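Dihydroorotase (Saccharomyces cerevisiae S288C, PDB 6L0A) catalyses the zinc-dependent interconversion of N-carbamoyl-L-aspartate and (S)-dihydroorotate, the third step of de novo pyrimidine biosynthesis. Local coordinates at residues 138-143 and 157-162; 151-156 and 230-235; 226-231 and 273-278. All coordinates share one frame; numbering follows the deposited sequence.

Interaction 1. Residues 138-143 and 157-162; sequences GEKPSV and EEAFLP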
ATOM      1  N   GLY C 138      17.938  -1.502   5.845  1.00 14.28           N
ATOM      2  CA  GLY C 138      18.157  -0.074   5.776  1.00 16.74           C
ATOM      3  C   GLY C 138      16.903   0.762   5.607  1.00 16.74           C
ATOM      4  O   GLY C 138      16.641   1.271   4.514  1.00 14.49           O
ATOM      5  N   GLU C 139      16.123   0.918   6.677  1.00 13.24           N
ATOM      6  CA  GLU C 139      14.972   1.813   6.686  1.00 12.22           C
ATOM      7  C   GLU C 139      14.961   2.594   7.989  1.00 12.73           C
ATOM      8  O   GLU C 139      15.141   2.005   9.058  1.00 16.42           O
ATOM      9  CB  GLU C 139      13.655   1.037   6.566  1.00 12.46           C
ATOM     10  CG  GLU C 139      13.368   0.449   5.192  1.00 11.76           C
ATOM     11  CD  GLU C 139      11.932  -0.006   5.074  1.00 12.52           C
ATOM     12  OE1 GLU C 139      11.624  -1.148   5.462  1.00 12.81           O
ATOM     13  OE2 GLU C 139      11.105   0.791   4.593  1.00 14.39           O
ATOM     14  N   LYS C 140      14.726   3.901   7.906  1.00 13.85           N
ATOM     15  CA  LYS C 140      14.500   4.660   9.122  1.00 16.85           C
ATOM     16  C   LYS C 140      13.047   4.492   9.578  1.00 16.04           C
ATOM     17  O   LYS C 140      12.139   4.457   8.742  1.00 14.38           O
ATOM     18  CB  LYS C 140      14.807   6.137   8.895  1.00 17.08           C
ATOM     19  CG  LYS C 140      16.289   6.473   8.813  1.00 22.95           C
ATOM     20  CD  LYS C 140      16.577   7.805   9.516  1.00 30.20           C
ATOM     21  CE  LYS C 140      18.038   8.190   9.386  1.00 33.82           C
ATOM     22  NZ  LYS C 140      18.889   7.035   9.742  1.00 31.28           N
ATOM     23  N   PRO C 141      12.806   4.347  10.885  1.00 15.55           N
ATOM     24  CA  PRO C 141      11.429   4.331  11.394  1.00 18.95           C
ATOM     25  C   PRO C 141      10.666   5.584  10.999  1.00 20.69           C
ATOM     26  O   PRO C 141      11.230   6.672  10.831  1.00 14.97           O
ATOM     27  CB  PRO C 141      11.613   4.238  12.917  1.00 23.69           C
ATOM     28  CG  PRO C 141      12.944   3.568  13.088  1.00 26.75           C
ATOM     29  CD  PRO C 141      13.794   4.102  11.953  1.00 19.14           C
ATOM     30  N   SER C 142       9.363   5.416  10.814  1.00 16.57           N
ATOM     31  CA  SER C 142       8.544   6.514  10.331  1.00 16.59           C
ATOM     32  C   SER C 142       8.465   7.609  11.389  1.00 24.04           C
ATOM     33  O   SER C 142       8.414   7.329  12.596  1.00 24.68           O
ATOM     34  CB  SER C 142       7.156   6.011   9.966  1.00 20.52           C
ATOM     35  OG  SER C 142       7.207   5.211   8.792  1.00 18.74           O
ATOM     36  N   VAL C 143       8.499   8.860  10.940  1.00 21.56           N
ATOM     37  CA  VAL C 143       8.337  10.005  11.832  1.00 29.26           C
ATOM     38  C   VAL C 143       7.506  11.051  11.110  1.00 32.55           C
ATOM     39  O   VAL C 143       7.799  11.404   9.963  1.00 32.43           O
ATOM     40  CB  VAL C 143       9.685  10.594  12.308  1.00 31.33           C
ATOM     41  CG1 VAL C 143      10.624  10.755  11.157  1.00 30.52           C
ATOM     42  CG2 VAL C 143       9.466  11.941  13.005  1.00 35.64           C
ATOM     43  N   GLU C 157      13.816   4.087   3.111  1.00 12.20           N
ATOM     44  CA  GLU C 157      15.083   3.532   2.646  1.00 10.82           C
ATOM     45  C   GLU C 157      16.044   4.640   2.210  1.00 12.70           C
ATOM     46  O   GLU C 157      17.211   4.665   2.626  1.00 11.98           O
ATOM     47  CB  GLU C 157      14.830   2.555   1.497  1.00 12.04           C
ATOM     48  CG  GLU C 157      16.088   2.003   0.896  1.00 13.47           C
ATOM     49  CD  GLU C 157      15.803   0.918  -0.120  1.00 13.65           C
ATOM     50  OE1 GLU C 157      16.167   1.097  -1.290  1.00 14.68           O
ATOM     51  OE2 GLU C 157      15.203  -0.110   0.246  1.00 15.25           O
ATOM     52  N   GLU C 158      15.566   5.570   1.382  1.00 13.97           N
ATOM     53  CA  GLU C 158      16.386   6.722   1.008  1.00 16.07           C
ATOM     54  C   GLU C 158      16.872   7.477   2.241  1.00 17.53           C
ATOM     55  O   GLU C 158      18.037   7.899   2.301  1.00 18.31           O
ATOM     56  CB  GLU C 158      15.587   7.647   0.096  1.00 19.08           C
ATOM     57  CG  GLU C 158      16.360   8.820  -0.469  1.00 23.11           C
ATOM     58  CD  GLU C 158      15.493   9.635  -1.411  1.00 38.06           C
ATOM     59  OE1 GLU C 158      14.974  10.691  -0.988  1.00 44.14           O
ATOM     60  OE2 GLU C 158      15.300   9.197  -2.565  1.00 36.89           O
ATOM     61  N   ALA C 159      16.001   7.634   3.245  1.00 14.50           N
ATOM     62  CA  ALA C 159      16.373   8.349   4.465  1.00 14.94           C
ATOM     63  C   ALA C 159      17.481   7.637   5.240  1.00 17.76           C
ATOM     64  O   ALA C 159      18.204   8.284   6.001  1.00 16.96           O
ATOM     65  CB  ALA C 159      15.155   8.528   5.366  1.00 17.09           C
ATOM     66  N   PHE C 160      17.617   6.324   5.063  1.00 15.36           N
ATOM     67  CA  PHE C 160      18.644   5.541   5.738  1.00 16.17           C
ATOM     68  C   PHE C 160      20.018   5.677   5.091  1.00 16.75           C
ATOM     69  O   PHE C 160      21.027   5.367   5.738  1.00 15.40           O
ATOM     70  CB  PHE C 160      18.234   4.062   5.740  1.00 12.58           C
ATOM     71  CG  PHE C 160      19.160   3.171   6.518  1.00 12.61           C
ATOM     72  CD1 PHE C 160      18.948   2.951   7.878  1.00 16.73           C
ATOM     73  CD2 PHE C 160      20.232   2.540   5.897  1.00 14.77           C
ATOM     74  CE1 PHE C 160      19.793   2.122   8.603  1.00 17.99           C
ATOM     75  CE2 PHE C 160      21.087   1.724   6.618  1.00 12.98           C
ATOM     76  CZ  PHE C 160      20.858   1.508   7.974  1.00 16.03           C
ATOM     77  N   LEU C 161      20.079   6.105   3.829  1.00 14.88           N
ATOM     78  CA  LEU C 161      21.346   6.051   3.104  1.00 17.16           C
ATOM     79  C   LEU C 161      22.469   6.853   3.764  1.00 18.35           C
ATOM     80  O   LEU C 161      23.611   6.364   3.765  1.00 22.83           O
ATOM     81  CB  LEU C 161      21.118   6.490   1.652  1.00 15.93           C
ATOM     82  CG  LEU C 161      20.240   5.541   0.827  1.00 15.59           C
ATOM     83  CD1 LEU C 161      20.024   6.093  -0.579  1.00 19.13           C
ATOM     84  CD2 LEU C 161      20.864   4.154   0.768  1.00 17.68           C
ATOM     85  N   PRO C 162      22.239   8.038   4.343  1.00 18.51           N
ATOM     86  CA  PRO C 162      23.330   8.678   5.109  1.00 21.69           C
ATOM     87  C   PRO C 162      23.882   7.802   6.225  1.00 22.27           C
ATOM     88  O   PRO C 162      25.101   7.796   6.452  1.00 21.94           O
ATOM     89  CB  PRO C 162      22.672   9.949   5.662  1.00 22.46           C
ATOM     90  CG  PRO C 162      21.586  10.263   4.686  1.00 27.56           C
ATOM     91  CD  PRO C 162      21.064   8.925   4.221  1.00 21.30           C
TER
HETATM   92  O   HOH W   1      15.812  -0.569   2.898  1.00 16.78           O
HETATM   93  O   HOH W   2      11.342   2.462   2.287  1.00 14.71           O
HETATM   94  O   HOH W   3      20.473   7.956   7.522  1.00 25.97           O
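Glu139 and Glu157 bring their CA atoms to 4.4 Å where the irregular loop 138-143 passes the beginning of helix 156-170, with Gly138 lying against Phe160 next to this point. The CA of Gly138 sits over the middle of the Phe160 ring, 3.4 Å from its centroid and only 13° off the ring normal, a well-directed CH-pi contact. Phe160 holds its CG anti to the backbone N (chi1 -175°), which carries the ring away from the helix and presents a face to the loop; any CB at Gly138 would run into CD2. A leucine here has no flat ring, and the CH of Gly138 would probably be left without its aromatic partner.

The carbonyl of Gly138 is used twice: Glu157 CA approaches Gly138 O at 3.3 Å in a CA-H...O contact, and a water donates both to this oxygen, at 2.6 Å, and to Glu157 OE2. The extended Glu157 chain reaches on to Thr182 and Ser183, which bind its two carboxylate oxygens. A second water accepts the N-H of Glu157 and lies beside Glu139 OE2. Further along, the aliphatic part of Lys140 runs past Ala159, its CE 3.4 Å from Ala159 O, while the bend at its last torsion turns NZ to a third water that donates to the same Ala159 O at 2.8 Å. Water thus links Gly138 O to Glu157 and Lys140 NZ to Ala159 O, and Glu139, whose OE1 is hydrogen-bonded to the zinc ligand His137, stands as a second-shell residue of the metal site.

Interaction 2. Residues 151-156 and 230-235; sequences IHVLNA and KPVAKL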
ATOM      1  N   ILE C 151       9.238  10.988   7.500  1.00 21.20           N
ATOM      2  CA  ILE C 151       9.697   9.693   7.010  1.00 17.69           C
ATOM      3  C   ILE C 151       8.495   8.760   6.992  1.00 16.37           C
ATOM      4  O   ILE C 151       7.762   8.667   7.986  1.00 18.49           O
ATOM      5  CB  ILE C 151      10.823   9.118   7.890  1.00 16.75           C
ATOM      6  CG1 ILE C 151      12.064  10.011   7.810  1.00 16.54           C
ATOM      7  CG2 ILE C 151      11.172   7.669   7.467  1.00 14.97           C
ATOM      8  CD1 ILE C 151      13.186   9.586   8.771  1.00 25.03           C
ATOM      9  N   HIS C 152       8.289   8.088   5.860  1.00 17.02           N
ATOM     10  CA  HIS C 152       7.171   7.175   5.659  1.00 14.36           C
ATOM     11  C   HIS C 152       7.690   5.976   4.873  1.00 12.53           C
ATOM     12  O   HIS C 152       8.869   5.918   4.504  1.00 13.51           O
ATOM     13  CB  HIS C 152       6.024   7.879   4.929  1.00 14.56           C
ATOM     14  CG  HIS C 152       6.479   8.671   3.752  1.00 13.68           C
ATOM     15  ND1 HIS C 152       6.898   8.082   2.584  1.00 14.45           N
ATOM     16  CD2 HIS C 152       6.629  10.005   3.578  1.00 13.41           C
ATOM     17  CE1 HIS C 152       7.265   9.016   1.726  1.00 17.02           C
ATOM     18  NE2 HIS C 152       7.116  10.195   2.307  1.00 19.16           N
ATOM     19  N   VAL C 153       6.809   5.009   4.600  1.00 13.61           N
ATOM     20  CA  VAL C 153       7.288   3.761   4.009  1.00 11.67           C
ATOM     21  C   VAL C 153       7.906   3.977   2.634  1.00 12.36           C
ATOM     22  O   VAL C 153       8.668   3.131   2.165  1.00 11.87           O
ATOM     23  CB  VAL C 153       6.159   2.709   3.932  1.00 12.33           C
ATOM     24  CG1 VAL C 153       5.731   2.252   5.337  1.00 13.64           C
ATOM     25  CG2 VAL C 153       4.969   3.264   3.135  1.00 13.05           C
ATOM     26  N   LEU C 154       7.600   5.081   1.957  1.00 11.99           N
ATOM     27  CA  LEU C 154       8.138   5.237   0.613  1.00 12.85           C
ATOM     28  C   LEU C 154       9.528   5.855   0.583  1.00 14.05           C
ATOM     29  O   LEU C 154      10.295   5.566  -0.345  1.00 15.64           O
ATOM     30  CB  LEU C 154       7.213   6.097  -0.243  1.00 13.81           C
ATOM     31  CG  LEU C 154       5.986   5.401  -0.784  1.00 22.24           C
ATOM     32  CD1 LEU C 154       5.197   6.458  -1.499  1.00 29.13           C
ATOM     33  CD2 LEU C 154       6.341   4.244  -1.715  1.00 21.48           C
ATOM     34  N   ASN C 155       9.872   6.712   1.543  1.00 13.38           N
ATOM     35  CA  ASN C 155      11.207   7.298   1.563  1.00 13.07           C
ATOM     36  C   ASN C 155      12.075   6.784   2.708  1.00 11.79           C
ATOM     37  O   ASN C 155      13.178   7.303   2.906  1.00 12.75           O
ATOM     38  CB  ASN C 155      11.134   8.838   1.588  1.00 14.41           C
ATOM     39  CG  ASN C 155      10.572   9.403   2.888  1.00 15.21           C
ATOM     40  OD1 ASN C 155      10.179   8.673   3.811  1.00 15.46           O
ATOM     41  ND2 ASN C 155      10.545  10.732   2.971  1.00 18.38           N
ATOM     42  N   ALA C 156      11.616   5.775   3.466  1.00 11.70           N
ATOM     43  CA  ALA C 156      12.377   5.352   4.650  1.00 10.75           C
ATOM     44  C   ALA C 156      13.727   4.739   4.277  1.00 12.75           C
ATOM     45  O   ALA C 156      14.692   4.862   5.042  1.00 14.78           O
ATOM     46  CB  ALA C 156      11.552   4.373   5.488  1.00 12.82           C
ATOM     47  N   LYS C 230       8.367  -5.588   3.809  1.00  9.31           N
ATOM     48  CA  LYS C 230       9.215  -4.437   4.068  1.00 10.40           C
ATOM     49  C   LYS C 230      10.620  -4.717   3.542  1.00 14.06           C
ATOM     50  O   LYS C 230      11.084  -5.860   3.619  1.00 15.87           O
ATOM     51  CB  LYS C 230       9.272  -4.105   5.585  1.00 11.48           C
ATOM     52  CG  LYS C 230       7.900  -3.789   6.234  1.00 12.62           C
ATOM     53  CD  LYS C 230       7.210  -2.592   5.589  1.00 17.87           C
ATOM     54  CE  LYS C 230       7.910  -1.303   5.927  1.00 18.03           C
ATOM     55  NZ  LYS C 230       7.574  -0.793   7.327  1.00 13.83           N
ATOM     56  N   PRO C 231      11.289  -3.734   2.905  1.00 12.05           N
ATOM     57  CA  PRO C 231      10.716  -2.450   2.498  1.00 10.53           C
ATOM     58  C   PRO C 231       9.663  -2.693   1.431  1.00  9.44           C
ATOM     59  O   PRO C 231       9.730  -3.719   0.719  1.00 10.15           O
ATOM     60  CB  PRO C 231      11.911  -1.658   1.943  1.00 10.47           C
ATOM     61  CG  PRO C 231      13.153  -2.511   2.233  1.00 11.88           C
ATOM     62  CD  PRO C 231      12.655  -3.919   2.387  1.00 12.77           C
ATOM     63  N   VAL C 232       8.660  -1.817   1.364  1.00  9.91           N
ATOM     64  CA  VAL C 232       7.577  -2.029   0.414  1.00  9.25           C
ATOM     65  C   VAL C 232       8.117  -1.879  -1.003  1.00 11.93           C
ATOM     66  O   VAL C 232       9.085  -1.149  -1.246  1.00 10.57           O
ATOM     67  CB  VAL C 232       6.421  -1.041   0.668  1.00 10.06           C
ATOM     68  CG1 VAL C 232       5.908  -1.158   2.116  1.00 11.48           C
ATOM     69  CG2 VAL C 232       6.843   0.396   0.343  1.00 12.26           C
ATOM     70  N   ALA C 233       7.485  -2.578  -1.945  1.00 10.57           N
ATOM     71  CA  ALA C 233       7.764  -2.348  -3.358  1.00 12.75           C
ATOM     72  C   ALA C 233       7.290  -0.952  -3.748  1.00 11.07           C
ATOM     73  O   ALA C 233       6.221  -0.502  -3.317  1.00 10.67           O
ATOM     74  CB  ALA C 233       7.075  -3.414  -4.219  1.00 12.56           C
ATOM     75  N   LYS C 234       8.087  -0.253  -4.542  1.00 10.00           N
ATOM     76  CA  LYS C 234       7.921   1.185  -4.735  1.00 11.52           C
ATOM     77  C   LYS C 234       7.477   1.454  -6.177  1.00 13.55           C
ATOM     78  O   LYS C 234       6.557   0.772  -6.645  1.00 13.25           O
ATOM     79  CB  LYS C 234       9.194   1.900  -4.307  1.00 12.71           C
ATOM     80  CG  LYS C 234       9.413   1.749  -2.797  1.00 13.54           C
ATOM     81  CD  LYS C 234      10.751   2.277  -2.341  1.00 13.81           C
ATOM     82  CE  LYS C 234      10.838   2.258  -0.814  1.00 11.43           C
ATOM     83  NZ  LYS C 234      10.875   0.889  -0.164  1.00 12.49           N
ATOM     84  N   LEU C 235       8.061   2.403  -6.874  1.00 11.62           N
ATOM     85  CA  LEU C 235       7.478   2.869  -8.123  1.00 15.38           C
ATOM     86  C   LEU C 235       8.085   2.137  -9.315  1.00 17.72           C
ATOM     87  O   LEU C 235       9.123   1.475  -9.195  1.00 13.29           O
ATOM     88  CB  LEU C 235       7.691   4.370  -8.252  1.00 16.36           C
ATOM     89  CG  LEU C 235       7.184   5.165  -7.050  1.00 17.81           C
ATOM     90  CD1 LEU C 235       7.350   6.661  -7.289  1.00 25.00           C
ATOM     91  CD2 LEU C 235       5.736   4.817  -6.766  1.00 17.43           C
TER
HETATM   92  O   HOH W   4       9.058   0.480   3.157  1.00 11.35           O
HETATM   93  O   HOH W   2      11.342   2.462   2.287  1.00 14.71           O
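Val153 and Leu154 of the loop 151-156 lie against Lys234 and Val232, and their two carbonyls both look onto the Lys234 chain. Lys234 is extended as far as CE, which passes 3.4 Å from Leu154 O; the last torsion then bends (chi4 68°) and brings NZ back to its own segment, where it donates to a lone pair of Val232 O at 2.9 Å, in the carbonyl plane. The ammonium group also binds Thr182 and a water, leaving little freedom for its rotation. A second water accepts the N-H of Val232. Both waters lie between the loops, each close to Val153 O, the first at 2.8 Å and the second at 2.9 Å from that oxygen.

The apolar contacts are looser. Leu154 runs alongside Lys234 in the opposite direction, its CD2 4.1 Å from Lys234 CG, and the same methyl borders Val232 CG2. Val153 points its CB at the other loop and meets Val232 CG1 at 4.3 Å. The Val153 and Lys230 side chains cross at about a right angle, Val153 CG1 4.1 Å from Lys230 NZ, which is hydrogen-bonded to Val104 O.

This surface continues into the dimer: Leu154 packs on Leu154 of the second subunit, and Val153 N is bonded to Asp219 of that subunit. A cis peptide bond precedes Pro231, next to Lys230 of the malate pocket. Loops that follow parallel strands and gather beside a dinuclear zinc site are typical of the amidohydrolase TIM-barrel fold, and this pair links such a rim to the subunit interface.

Interaction 3. Residues 226-231 and 273-278; sequences VNFCKP and VCAGVY. With LMR ((2S)-2-hydroxybutanedioic acid), chain M.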
ATOM      1  N   VAL C 226      -0.883 -10.239   0.439  1.00 16.91           N
ATOM      2  CA  VAL C 226       0.100 -11.285   0.173  1.00 15.69           C
ATOM      3  C   VAL C 226       1.365 -10.712  -0.461  1.00 16.93           C
ATOM      4  O   VAL C 226       2.451 -11.279  -0.300  1.00 20.93           O
ATOM      5  CB  VAL C 226      -0.541 -12.398  -0.696  1.00 22.31           C
ATOM      6  CG1 VAL C 226      -0.928 -11.874  -2.072  1.00 18.11           C
ATOM      7  CG2 VAL C 226       0.382 -13.607  -0.807  1.00 24.49           C
ATOM      8  N   ASN C 227       1.269  -9.562  -1.128  1.00 14.00           N
ATOM      9  CA  ASN C 227       2.435  -8.923  -1.721  1.00 14.53           C
ATOM     10  C   ASN C 227       3.033  -7.827  -0.840  1.00 15.26           C
ATOM     11  O   ASN C 227       3.964  -7.159  -1.280  1.00 13.30           O
ATOM     12  CB  ASN C 227       2.076  -8.343  -3.093  1.00 13.36           C
ATOM     13  CG  ASN C 227       1.847  -9.422  -4.135  1.00 17.05           C
ATOM     14  OD1 ASN C 227       2.452 -10.498  -4.068  1.00 16.49           O
ATOM     15  ND2 ASN C 227       0.963  -9.148  -5.096  1.00 15.50           N
ATOM     16  N   PHE C 228       2.515  -7.613   0.367  1.00 14.39           N
ATOM     17  CA  PHE C 228       3.042  -6.579   1.255  1.00 11.73           C
ATOM     18  C   PHE C 228       4.270  -7.120   1.981  1.00 14.57           C
ATOM     19  O   PHE C 228       4.185  -8.165   2.626  1.00 13.90           O
ATOM     20  CB  PHE C 228       1.963  -6.152   2.258  1.00 13.79           C
ATOM     21  CG  PHE C 228       2.452  -5.256   3.360  1.00 13.88           C
ATOM     22  CD1 PHE C 228       2.917  -3.975   3.079  1.00 12.53           C
ATOM     23  CD2 PHE C 228       2.429  -5.682   4.690  1.00 13.87           C
ATOM     24  CE1 PHE C 228       3.366  -3.137   4.099  1.00 12.75           C
ATOM     25  CE2 PHE C 228       2.879  -4.838   5.720  1.00 13.77           C
ATOM     26  CZ  PHE C 228       3.352  -3.571   5.421  1.00 12.10           C
ATOM     27  N   CYS C 229       5.401  -6.419   1.889  1.00 12.73           N
ATOM     28  CA  CYS C 229       6.565  -6.772   2.679  1.00 13.01           C
ATOM     29  C   CYS C 229       7.298  -5.480   3.021  1.00 13.40           C
ATOM     30  O   CYS C 229       6.911  -4.401   2.584  1.00 11.05           O
ATOM     31  CB  CYS C 229       7.480  -7.702   1.880  1.00 11.98           C
ATOM     32  SG  CYS C 229       8.021  -6.791   0.369  1.00 16.80           S
ATOM     33  N   LYS C 230       8.367  -5.588   3.809  1.00  9.31           N
ATOM     34  CA  LYS C 230       9.215  -4.437   4.068  1.00 10.40           C
ATOM     35  C   LYS C 230      10.620  -4.717   3.542  1.00 14.06           C
ATOM     36  O   LYS C 230      11.084  -5.860   3.619  1.00 15.87           O
ATOM     37  CB  LYS C 230       9.272  -4.105   5.585  1.00 11.48           C
ATOM     38  CG  LYS C 230       7.900  -3.789   6.234  1.00 12.62           C
ATOM     39  CD  LYS C 230       7.210  -2.592   5.589  1.00 17.87           C
ATOM     40  CE  LYS C 230       7.910  -1.303   5.927  1.00 18.03           C
ATOM     41  NZ  LYS C 230       7.574  -0.793   7.327  1.00 13.83           N
ATOM     42  N   PRO C 231      11.289  -3.734   2.905  1.00 12.05           N
ATOM     43  CA  PRO C 231      10.716  -2.450   2.498  1.00 10.53           C
ATOM     44  C   PRO C 231       9.663  -2.693   1.431  1.00  9.44           C
ATOM     45  O   PRO C 231       9.730  -3.719   0.719  1.00 10.15           O
ATOM     46  CB  PRO C 231      11.911  -1.658   1.943  1.00 10.47           C
ATOM     47  CG  PRO C 231      13.153  -2.511   2.233  1.00 11.88           C
ATOM     48  CD  PRO C 231      12.655  -3.919   2.387  1.00 12.77           C
ATOM     49  N   VAL C 273      -1.442  -6.519   9.054  1.00 14.31           N
ATOM     50  CA  VAL C 273      -0.994  -7.550   8.124  1.00 14.76           C
ATOM     51  C   VAL C 273       0.504  -7.760   8.293  1.00 17.81           C
ATOM     52  O   VAL C 273       1.282  -6.802   8.267  1.00 15.37           O
ATOM     53  CB  VAL C 273      -1.334  -7.140   6.683  1.00 15.01           C
ATOM     54  CG1 VAL C 273      -0.572  -8.010   5.676  1.00 16.30           C
ATOM     55  CG2 VAL C 273      -2.836  -7.227   6.439  1.00 15.73           C
ATOM     56  N   CYS C 274       0.920  -9.018   8.484  1.00 14.97           N
ATOM     57  CA  CYS C 274       2.346  -9.320   8.600  1.00 13.54           C
ATOM     58  C   CYS C 274       3.072  -9.013   7.296  1.00 12.09           C
ATOM     59  O   CYS C 274       2.582  -9.329   6.211  1.00 16.72           O
ATOM     60  CB  CYS C 274       2.549 -10.786   8.951  1.00 13.02           C
ATOM     61  SG  CYS C 274       1.941 -11.181  10.572  1.00 23.96           S
ATOM     62  N   ALA C 275       4.257  -8.419   7.407  1.00 11.58           N
ATOM     63  CA  ALA C 275       5.072  -8.114   6.236  1.00 10.79           C
ATOM     64  C   ALA C 275       5.886  -9.331   5.820  1.00 12.95           C
ATOM     65  O   ALA C 275       6.525  -9.974   6.663  1.00 11.13           O
ATOM     66  CB  ALA C 275       6.010  -6.951   6.532  1.00 12.32           C
ATOM     67  N   GLY C 276       5.875  -9.632   4.523  1.00 14.21           N
ATOM     68  CA  GLY C 276       6.721 -10.688   3.998  1.00 12.78           C
ATOM     69  C   GLY C 276       6.132 -11.456   2.837  1.00 15.84           C
ATOM     70  O   GLY C 276       4.932 -11.768   2.814  1.00 14.32           O
ATOM     71  N   VAL C 277       6.987 -11.776   1.869  1.00 10.78           N
ATOM     72  CA  VAL C 277       6.626 -12.561   0.697  1.00 12.34           C
ATOM     73  C   VAL C 277       7.353 -13.893   0.804  1.00 14.57           C
ATOM     74  O   VAL C 277       8.535 -13.926   1.163  1.00 13.54           O
ATOM     75  CB  VAL C 277       7.008 -11.823  -0.600  1.00 14.25           C
ATOM     76  CG1 VAL C 277       6.866 -12.748  -1.829  1.00 13.72           C
ATOM     77  CG2 VAL C 277       6.159 -10.534  -0.763  1.00 14.39           C
ATOM     78  N   TYR C 278       6.647 -14.989   0.503  1.00 15.81           N
ATOM     79  CA  TYR C 278       7.230 -16.330   0.560  1.00 13.23           C
ATOM     80  C   TYR C 278       7.673 -16.755  -0.836  1.00 17.53           C
ATOM     81  O   TYR C 278       6.841 -17.080  -1.691  1.00 19.92           O
ATOM     82  CB  TYR C 278       6.252 -17.353   1.132  1.00 17.54           C
ATOM     83  CG  TYR C 278       6.849 -18.739   1.053  1.00 17.43           C
ATOM     84  CD1 TYR C 278       7.844 -19.127   1.935  1.00 16.51           C
ATOM     85  CD2 TYR C 278       6.466 -19.631   0.056  1.00 20.90           C
ATOM     86  CE1 TYR C 278       8.432 -20.396   1.857  1.00 17.47           C
ATOM     87  CE2 TYR C 278       7.053 -20.907  -0.037  1.00 21.22           C
ATOM     88  CZ  TYR C 278       8.037 -21.272   0.862  1.00 19.10           C
ATOM     89  OH  TYR C 278       8.619 -22.532   0.778  1.00 20.04           O
TER
HETATM   90  C1  LMR M 403      11.599  -8.444   6.690  1.00 29.84           C
HETATM   91  O1A LMR M 403      12.643  -8.854   6.115  1.00 25.15           O
HETATM   92  O1B LMR M 403      11.453  -7.207   6.772  1.00 19.55           O
HETATM   93  C2  LMR M 403      10.533  -9.391   7.288  1.00 23.39           C
HETATM   94  O2  LMR M 403       9.243  -9.310   6.713  1.00 22.49           O
HETATM   95  C3  LMR M 403      10.886 -10.813   7.005  1.00 30.64           C
HETATM   96  C4  LMR M 403      10.122 -11.497   8.116  1.00 17.56           C
HETATM   97  O4A LMR M 403       8.843 -11.528   8.153  1.00 14.00           O
HETATM   98  O4B LMR M 403      10.857 -11.994   8.979  1.00 17.06           O
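Cys229 and Ala275 have the nearest CA atoms, 4.1 Å apart, and the end-to-end directions of 226-230 and 273-277 differ by 87°. One hydrogen bond ties the segments: Gly276 N donates to Phe228 O at 2.9 Å, almost straight at 177°, and reaches a lone pair in the carbonyl plane. Gly276 takes a backbone conformation in which a CB would be jammed against the carbonyl oxygen of Ala275.

Phe228 carries much of the side-chain contact. Its CG stands anti to the backbone N (chi1 171°), sending the ring along the 273-275 backbone so that its edge faces Val273 O, 3.6 Å from CE2. The neighbouring CD2 touches Val273 CG1 at 3.9 Å, while Ala275 CB approaches CE2 obliquely.

Residues 226-231, opening on a 3-10 turn, lie between helices 218-221 and 236-246. The loop 273-278 lies between strand 253-255 and helix 283-293. Both belong to the rim of the amidohydrolase TIM barrel, and together they wall part of the malate pocket. Ala275 O lies 2.8 Å from the hydroxyl oxygen O2 of the malate. His262 NE2 is hydrogen-bonded to Ala275 O. The methyl CB of Ala275 rests 3.7 Å from Lys230 CG, on the stem of that side chain, before the chain folds away from this segment.

One residue beyond Gly276, Val277 CG2 lies 4.1 Å from Cys229 CB and also borders the carbonyls of Val226 and Asn227. Phe228 packs in addition on Gly223 of the second subunit, and Val273 on Pro225 of that subunit.

The three contacts follow one another round the rim of the barrel beside the zinc site. Interactions 1 and 2 lie 9 Å apart between centres, interactions 2 and 3 12 Å, and interactions 1 and 3 18 Å. Along the chain the segments of interactions 1 and 2 alternate: 138-143 and 151-156 belong to the loop between strand 133-136 and helix 156-170, and are joined by backbone bonds of Lys140 with Ala156 and Val143 with Ile151. Interaction 3 begins where interaction 2 ends, sharing Lys230 and Pro231. Glu139 also packs on Pro231. Interactions 2 and 3 both touch the second subunit, and Lys230, which they share, lies in the malate pocket.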